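Local atomic coordinates of viral structural protein 4 (Bombyx mori cytoplasmic polyhedrosis virus, PDB entry 6TZ0), a protein that binds GTP through a P-loop and accompanies the RNA-dependent RNA polymerase inside the virus, probably as an NTPase cofactor in transcription. Residues 507-512 / 545-550. Residues are numbered along the deposited sequence; the frame is centred on the assembly and turned at random.
Sequences LRTIND and VYPFEM
Leu507 and Val545 lie side by side at the ends of two parallel strands, their CA atoms 5.2 Å apart. Val545 O accepts a weak hydrogen bond from Arg508 N (3.3 Å, 159° at the hydrogen) and a CA-H...O contact from Leu507 CA. One residue further on, Arg508 O turns toward the start of helix 547-556, meeting Pro547 CD at 3.3 Å and approaching the Tyr546 ring obliquely at CD1. Arg508 CB meets the same side of this ring 3.7 Å from Tyr546 CE1, off the plane and outside the rim, while the bent chain beyond carries the guanidinium away. Toward helix 359-374, the Leu507 and Met550 side chains cross at about a right angle, the leucine CD1 3.7 Å from the methionine CE; the bend at the last Met550 torsion (chi3 -83°) swings that methyl across. Thr509 CG2 rests more loosely against Pro547 CG, while its OG1 is hydrogen-bonded to Ala357 O in the GTP-binding loop. Within the turn that opens the helix, Tyr546 at the N-cap gives its N-H to Glu549 OE1 (3.1 Å) from above the carboxylate plane, the backbone-to-side-chain half of a capping box. Glu549 OE2, lying in the tyrosine ring plane at its edge, forms a salt bridge with Arg377 of the RNA-dependent RNA polymerase chain. Helix 359-374 packs against Leu507, Pro547 and Met550 through Lys359 and Phe362. The contact thus joins the last two strands of a five-stranded parallel sheet beside a Walker A P-loop, an arrangement characteristic of P-loop NTPase folds.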
ATOM      1  N   LEU B 507      15.630  -1.976 -28.143  1.00 25.90           N
ATOM      2  CA  LEU B 507      15.793  -1.681 -29.557  1.00 25.90           C
ATOM      3  C   LEU B 507      15.766  -2.957 -30.386  1.00 25.90           C
ATOM      4  O   LEU B 507      16.405  -3.951 -30.039  1.00 25.90           O
ATOM      5  CB  LEU B 507      17.107  -0.922 -29.768  1.00 25.90           C
ATOM      6  CG  LEU B 507      17.655  -0.489 -31.126  1.00 25.90           C
ATOM      7  CD1 LEU B 507      18.362   0.815 -31.012  1.00 25.90           C
ATOM      8  CD2 LEU B 507      18.678  -1.498 -31.547  1.00 25.90           C
ATOM      9  N   ARG B 508      15.020  -2.918 -31.489  1.00 26.52           N
ATOM     10  CA  ARG B 508      15.047  -3.960 -32.502  1.00 26.52           C
ATOM     11  C   ARG B 508      15.420  -3.337 -33.835  1.00 26.52           C
ATOM     12  O   ARG B 508      15.006  -2.217 -34.135  1.00 26.52           O
ATOM     13  CB  ARG B 508      13.699  -4.665 -32.640  1.00 26.52           C
ATOM     14  CG  ARG B 508      13.178  -5.347 -31.403  1.00 26.52           C
ATOM     15  CD  ARG B 508      13.984  -6.561 -31.016  1.00 26.52           C
ATOM     16  NE  ARG B 508      13.403  -7.226 -29.855  1.00 26.52           N
ATOM     17  CZ  ARG B 508      12.586  -8.266 -29.924  1.00 26.52           C
ATOM     18  NH1 ARG B 508      12.284  -8.782 -31.099  1.00 26.52           N
ATOM     19  NH2 ARG B 508      12.093  -8.803 -28.820  1.00 26.52           N
ATOM     20  N   THR B 509      16.206  -4.053 -34.634  1.00 29.01           N
ATOM     21  CA  THR B 509      16.611  -3.595 -35.956  1.00 29.01           C
ATOM     22  C   THR B 509      16.291  -4.655 -36.999  1.00 29.01           C
ATOM     23  O   THR B 509      15.684  -5.687 -36.708  1.00 29.01           O
ATOM     24  CB  THR B 509      18.105  -3.262 -36.014  1.00 29.01           C
ATOM     25  OG1 THR B 509      18.867  -4.407 -35.620  1.00 29.01           O
ATOM     26  CG2 THR B 509      18.437  -2.094 -35.129  1.00 29.01           C
ATOM     27  N   ILE B 510      16.705  -4.386 -38.234  1.00 28.46           N
ATOM     28  CA  ILE B 510      16.600  -5.364 -39.305  1.00 28.46           C
ATOM     29  C   ILE B 510      17.866  -6.215 -39.349  1.00 28.46           C
ATOM     30  O   ILE B 510      18.633  -6.196 -40.318  1.00 28.46           O
ATOM     31  CB  ILE B 510      16.358  -4.639 -40.642  1.00 28.46           C
ATOM     32  CG1 ILE B 510      17.314  -3.451 -40.794  1.00 28.46           C
ATOM     33  CG2 ILE B 510      14.952  -4.114 -40.710  1.00 28.46           C
ATOM     34  CD1 ILE B 510      17.638  -3.177 -42.194  1.00 28.46           C
ATOM     35  N   ASN B 511      18.037  -7.080 -38.368  1.00 31.69           N
ATOM     36  CA  ASN B 511      19.276  -7.840 -38.294  1.00 31.69           C
ATOM     37  C   ASN B 511      18.986  -9.174 -37.649  1.00 31.69           C
ATOM     38  O   ASN B 511      18.496  -9.227 -36.519  1.00 31.69           O
ATOM     39  CB  ASN B 511      20.366  -7.097 -37.518  1.00 31.69           C
ATOM     40  CG  ASN B 511      21.013  -5.992 -38.325  1.00 31.69           C
ATOM     41  OD1 ASN B 511      20.912  -4.819 -37.987  1.00 31.69           O
ATOM     42  ND2 ASN B 511      21.680  -6.367 -39.405  1.00 31.69           N
ATOM     43  N   ASP B 512      19.282 -10.240 -38.370  1.00 35.20           N
ATOM     44  CA  ASP B 512      19.296 -11.562 -37.774  1.00 35.20           C
ATOM     45  C   ASP B 512      20.599 -11.621 -36.992  1.00 35.20           C
ATOM     46  O   ASP B 512      21.677 -11.752 -37.574  1.00 35.20           O
ATOM     47  CB  ASP B 512      19.196 -12.633 -38.850  1.00 35.20           C
ATOM     48  CG  ASP B 512      18.723 -13.952 -38.308  1.00 35.20           C
ATOM     49  OD1 ASP B 512      17.543 -14.025 -37.930  1.00 35.20           O
ATOM     50  OD2 ASP B 512      19.498 -14.921 -38.277  1.00 35.20           O
ATOM     51  N   VAL B 545      11.186  -0.360 -29.209  1.00 24.59           N
ATOM     52  CA  VAL B 545      11.291   0.833 -30.038  1.00 24.59           C
ATOM     53  C   VAL B 545      12.145   0.488 -31.252  1.00 24.59           C
ATOM     54  O   VAL B 545      13.185  -0.161 -31.115  1.00 24.59           O
ATOM     55  CB  VAL B 545      11.904   2.011 -29.253  1.00 24.59           C
ATOM     56  CG1 VAL B 545      12.012   3.226 -30.110  1.00 24.59           C
ATOM     57  CG2 VAL B 545      11.080   2.350 -28.041  1.00 24.59           C
ATOM     58  N   TYR B 546      11.698   0.902 -32.441  1.00 24.47           N
ATOM     59  CA  TYR B 546      12.459   0.801 -33.676  1.00 24.47           C
ATOM     60  C   TYR B 546      13.220   2.097 -33.933  1.00 24.47           C
ATOM     61  O   TYR B 546      12.909   3.127 -33.332  1.00 24.47           O
ATOM     62  CB  TYR B 546      11.520   0.484 -34.837  1.00 24.47           C
ATOM     63  CG  TYR B 546      10.942  -0.902 -34.774  1.00 24.47           C
ATOM     64  CD1 TYR B 546      11.740  -2.011 -34.998  1.00 24.47           C
ATOM     65  CD2 TYR B 546       9.594  -1.099 -34.551  1.00 24.47           C
ATOM     66  CE1 TYR B 546      11.220  -3.276 -34.949  1.00 24.47           C
ATOM     67  CE2 TYR B 546       9.064  -2.364 -34.511  1.00 24.47           C
ATOM     68  CZ  TYR B 546       9.879  -3.450 -34.713  1.00 24.47           C
ATOM     69  OH  TYR B 546       9.353  -4.716 -34.673  1.00 24.47           O
ATOM     70  N   PRO B 547      14.256   2.075 -34.792  1.00 24.60           N
ATOM     71  CA  PRO B 547      15.005   3.317 -35.068  1.00 24.60           C
ATOM     72  C   PRO B 547      14.205   4.457 -35.685  1.00 24.60           C
ATOM     73  O   PRO B 547      14.457   5.622 -35.339  1.00 24.60           O
ATOM     74  CB  PRO B 547      16.112   2.835 -36.011  1.00 24.60           C
ATOM     75  CG  PRO B 547      16.347   1.458 -35.616  1.00 24.60           C
ATOM     76  CD  PRO B 547      15.018   0.897 -35.252  1.00 24.60           C
ATOM     77  N   PHE B 548      13.254   4.175 -36.581  1.00 24.68           N
ATOM     78  CA  PHE B 548      12.490   5.271 -37.174  1.00 24.68           C
ATOM     79  C   PHE B 548      11.570   5.908 -36.145  1.00 24.68           C
ATOM     80  O   PHE B 548      11.252   7.093 -36.251  1.00 24.68           O
ATOM     81  CB  PHE B 548      11.700   4.791 -38.401  1.00 24.68           C
ATOM     82  CG  PHE B 548      10.453   4.011 -38.077  1.00 24.68           C
ATOM     83  CD1 PHE B 548      10.522   2.671 -37.752  1.00 24.68           C
ATOM     84  CD2 PHE B 548       9.204   4.608 -38.162  1.00 24.68           C
ATOM     85  CE1 PHE B 548       9.379   1.963 -37.463  1.00 24.68           C
ATOM     86  CE2 PHE B 548       8.059   3.900 -37.875  1.00 24.68           C
ATOM     87  CZ  PHE B 548       8.146   2.581 -37.532  1.00 24.68           C
ATOM     88  N   GLU B 549      11.186   5.148 -35.119  1.00 25.81           N
ATOM     89  CA  GLU B 549      10.417   5.705 -34.013  1.00 25.81           C
ATOM     90  C   GLU B 549      11.262   6.653 -33.169  1.00 25.81           C
ATOM     91  O   GLU B 549      10.776   7.704 -32.736  1.00 25.81           O
ATOM     92  CB  GLU B 549       9.853   4.567 -33.171  1.00 25.81           C
ATOM     93  CG  GLU B 549       8.842   3.737 -33.928  1.00 25.81           C
ATOM     94  CD  GLU B 549       8.328   2.552 -33.142  1.00 25.81           C
ATOM     95  OE1 GLU B 549       8.909   2.225 -32.090  1.00 25.81           O
ATOM     96  OE2 GLU B 549       7.320   1.956 -33.566  1.00 25.81           O
ATOM     97  N   MET B 550      12.531   6.310 -32.940  1.00 26.40           N
ATOM     98  CA  MET B 550      13.428   7.211 -32.223  1.00 26.40           C
ATOM     99  C   MET B 550      13.771   8.452 -33.028  1.00 26.40           C
ATOM    100  O   MET B 550      14.081   9.491 -32.440  1.00 26.40           O
ATOM    101  CB  MET B 550      14.707   6.489 -31.806  1.00 26.40           C
ATOM    102  CG  MET B 550      14.583   5.792 -30.478  1.00 26.40           C
ATOM    103  SD  MET B 550      16.026   4.891 -29.911  1.00 26.40           S
ATOM    104  CE  MET B 550      15.755   3.385 -30.820  1.00 26.40           C
TER